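Local coordinates for protein B-agarase (Agarivorans gilvus, PDB 5Z6P) that probably hydrolyses beta-glycosidic linkages in agarose, as a glycoside hydrolase family 50 agarase, at residues R225-N229 and S738-V742. Residues are numbered along the deposited sequence; the frame is centred on the assembly and turned at random.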
ATOM      1  N   ARG A 225       6.195 -27.678   2.547  1.00 21.41           N
ATOM      2  CA  ARG A 225       5.343 -27.844   3.715  1.00 20.67           C
ATOM      3  C   ARG A 225       5.420 -26.684   4.704  1.00 18.79           C
ATOM      4  O   ARG A 225       4.626 -26.613   5.630  1.00 17.93           O
ATOM      5  CB  ARG A 225       5.671 -29.147   4.431  1.00 18.27           C
ATOM      6  CG  ARG A 225       7.003 -29.213   5.133  1.00 17.91           C
ATOM      7  CD  ARG A 225       7.257 -30.673   5.528  1.00 22.69           C
ATOM      8  NE  ARG A 225       8.435 -30.845   6.365  1.00 26.06           N
ATOM      9  CZ  ARG A 225       9.641 -31.153   5.906  1.00 27.98           C
ATOM     10  NH1 ARG A 225       9.832 -31.321   4.608  1.00 23.78           N
ATOM     11  NH2 ARG A 225      10.655 -31.292   6.750  1.00 29.38           N
ATOM     12  N   PHE A 226       6.386 -25.795   4.504  1.00 20.30           N
ATOM     13  CA  PHE A 226       6.570 -24.629   5.361  1.00 17.89           C
ATOM     14  C   PHE A 226       5.902 -23.383   4.784  1.00 18.12           C
ATOM     15  O   PHE A 226       5.868 -22.328   5.418  1.00 17.63           O
ATOM     16  CB  PHE A 226       8.063 -24.369   5.583  1.00 17.48           C
ATOM     17  CG  PHE A 226       8.793 -25.540   6.176  1.00 19.93           C
ATOM     18  CD1 PHE A 226       8.666 -25.844   7.524  1.00 18.97           C
ATOM     19  CD2 PHE A 226       9.596 -26.344   5.384  1.00 19.95           C
ATOM     20  CE1 PHE A 226       9.342 -26.931   8.075  1.00 21.68           C
ATOM     21  CE2 PHE A 226      10.268 -27.436   5.928  1.00 22.66           C
ATOM     22  CZ  PHE A 226      10.143 -27.728   7.271  1.00 20.51           C
ATOM     23  N   GLY A 227       5.373 -23.521   3.579  1.00 18.48           N
ATOM     24  CA  GLY A 227       4.775 -22.404   2.882  1.00 19.92           C
ATOM     25  C   GLY A 227       5.755 -21.712   1.946  1.00 22.16           C
ATOM     26  O   GLY A 227       5.372 -20.799   1.228  1.00 19.02           O
ATOM     27  N   GLN A 228       7.011 -22.157   1.950  1.00 16.70           N
ATOM     28  CA  GLN A 228       8.043 -21.533   1.128  1.00 19.40           C
ATOM     29  C   GLN A 228       7.979 -21.996  -0.315  1.00 19.96           C
ATOM     30  O   GLN A 228       7.299 -22.970  -0.635  1.00 21.01           O
ATOM     31  CB  GLN A 228       9.432 -21.835   1.693  1.00 18.65           C
ATOM     32  CG  GLN A 228       9.693 -21.302   3.083  1.00 16.51           C
ATOM     33  CD  GLN A 228      10.888 -21.980   3.726  1.00 20.24           C
ATOM     34  OE1 GLN A 228      11.625 -21.373   4.508  1.00 21.06           O
ATOM     35  NE2 GLN A 228      11.084 -23.258   3.395  1.00 16.95           N
ATOM     36  N   ASN A 229       8.692 -21.294  -1.190  1.00 19.69           N
ATOM     37  CA  ASN A 229       8.816 -21.708  -2.580  1.00 17.91           C
ATOM     38  C   ASN A 229       9.702 -22.965  -2.643  1.00 21.55           C
ATOM     39  O   ASN A 229      10.867 -22.929  -2.252  1.00 21.66           O
ATOM     40  CB  ASN A 229       9.388 -20.555  -3.434  1.00 18.46           C
ATOM     41  CG  ASN A 229       9.503 -20.907  -4.906  1.00 20.86           C
ATOM     42  OD1 ASN A 229       9.849 -22.029  -5.263  1.00 21.49           O
ATOM     43  ND2 ASN A 229       9.214 -19.949  -5.770  1.00 18.36           N
ATOM     44  N   SER A 738       9.892 -14.137   7.279  1.00 18.72           N
ATOM     45  CA  SER A 738       9.341 -15.031   6.267  1.00 16.94           C
ATOM     46  C   SER A 738       8.074 -15.712   6.759  1.00 14.13           C
ATOM     47  O   SER A 738       7.666 -15.548   7.898  1.00 15.86           O
ATOM     48  CB  SER A 738      10.357 -16.104   5.870  1.00 14.51           C
ATOM     49  OG  SER A 738      10.554 -16.987   6.951  1.00 17.56           O
ATOM     50  N   ILE A 739       7.486 -16.521   5.893  1.00 12.81           N
ATOM     51  CA  ILE A 739       6.309 -17.294   6.259  1.00 14.71           C
ATOM     52  C   ILE A 739       6.693 -18.408   7.247  1.00 18.36           C
ATOM     53  O   ILE A 739       5.830 -18.977   7.919  1.00 17.99           O
ATOM     54  CB  ILE A 739       5.613 -17.877   5.000  1.00 15.50           C
ATOM     55  CG1 ILE A 739       4.159 -18.258   5.302  1.00 15.74           C
ATOM     56  CG2 ILE A 739       6.413 -19.037   4.410  1.00 16.52           C
ATOM     57  CD1 ILE A 739       3.292 -17.093   5.551  1.00 16.35           C
ATOM     58  N   SER A 740       7.987 -18.699   7.353  1.00 15.39           N
ATOM     59  CA  SER A 740       8.455 -19.604   8.394  1.00 18.79           C
ATOM     60  C   SER A 740       8.959 -18.859   9.618  1.00 18.50           C
ATOM     61  O   SER A 740       9.707 -19.418  10.403  1.00 20.02           O
ATOM     62  CB  SER A 740       9.546 -20.548   7.865  1.00 16.79           C
ATOM     63  OG  SER A 740      10.467 -19.883   7.035  1.00 21.07           O
ATOM     64  N   ASP A 741       8.508 -17.614   9.789  1.00 15.69           N
ATOM     65  CA  ASP A 741       8.849 -16.785  10.939  1.00 16.66           C
ATOM     66  C   ASP A 741      10.358 -16.598  11.087  1.00 14.18           C
ATOM     67  O   ASP A 741      10.873 -16.521  12.203  1.00 16.71           O
ATOM     68  CB  ASP A 741       8.260 -17.368  12.242  1.00 16.05           C
ATOM     69  CG  ASP A 741       8.172 -16.332  13.367  1.00 18.45           C
ATOM     70  OD1 ASP A 741       7.867 -15.161  13.053  1.00 15.52           O
ATOM     71  OD2 ASP A 741       8.415 -16.677  14.557  1.00 16.03           O
ATOM     72  N   VAL A 742      11.068 -16.533   9.967  1.00 14.41           N
ATOM     73  CA  VAL A 742      12.481 -16.195  10.032  1.00 16.14           C
ATOM     74  C   VAL A 742      12.718 -14.740   9.606  1.00 15.59           C
ATOM     75  O   VAL A 742      12.447 -14.379   8.471  1.00 17.16           O
ATOM     76  CB  VAL A 742      13.347 -17.112   9.145  1.00 16.63           C
ATOM     77  CG1 VAL A 742      14.809 -16.705   9.245  1.00 16.51           C
ATOM     78  CG2 VAL A 742      13.175 -18.565   9.535  1.00 17.66           C
TER
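Phe226 and Gly227 lie against Ile739 of a type I beta turn that runs from Ser738 to Asp741. The contact joins the loop after strand 199-210 to the loop before helix 745-762, and it is buried. At Phe226 the backbone carbonyl makes the closest approach to the isoleucine, its O lying 3.5 Å from Ile739 CG2, while the phenyl ring takes no close part. Asn401 of helix 397-406 ties the two loops together, its ND2 donating to the carbonyl oxygens of both Phe226 and Ile739. Gly227 follows with a positive phi of 94°, and the same methyl packs on its backbone, with CG2 of Ile739 3.7 Å from Gly227 C. With CG1 of Ile739 anti to the backbone N (chi1 -160°), CG2 is the branch turned to this loop. The side chain of Gln228, extended beyond CG, then carries OE1 to the hydroxyl of Ser740, while Gln228 NE2 donates to Ile238 O. The hydrogen bond from Ser740 OG to Gln228 OE1, 3.2 Å long, is not settled, because the hydroxyl has one proton and Ser738 OG, 2.9 Å from Ser740 OG, is a rival acceptor. Just past the turn, Val742 N donates to Ser738 OG over 3.1 Å at an N-H...O angle of 156°.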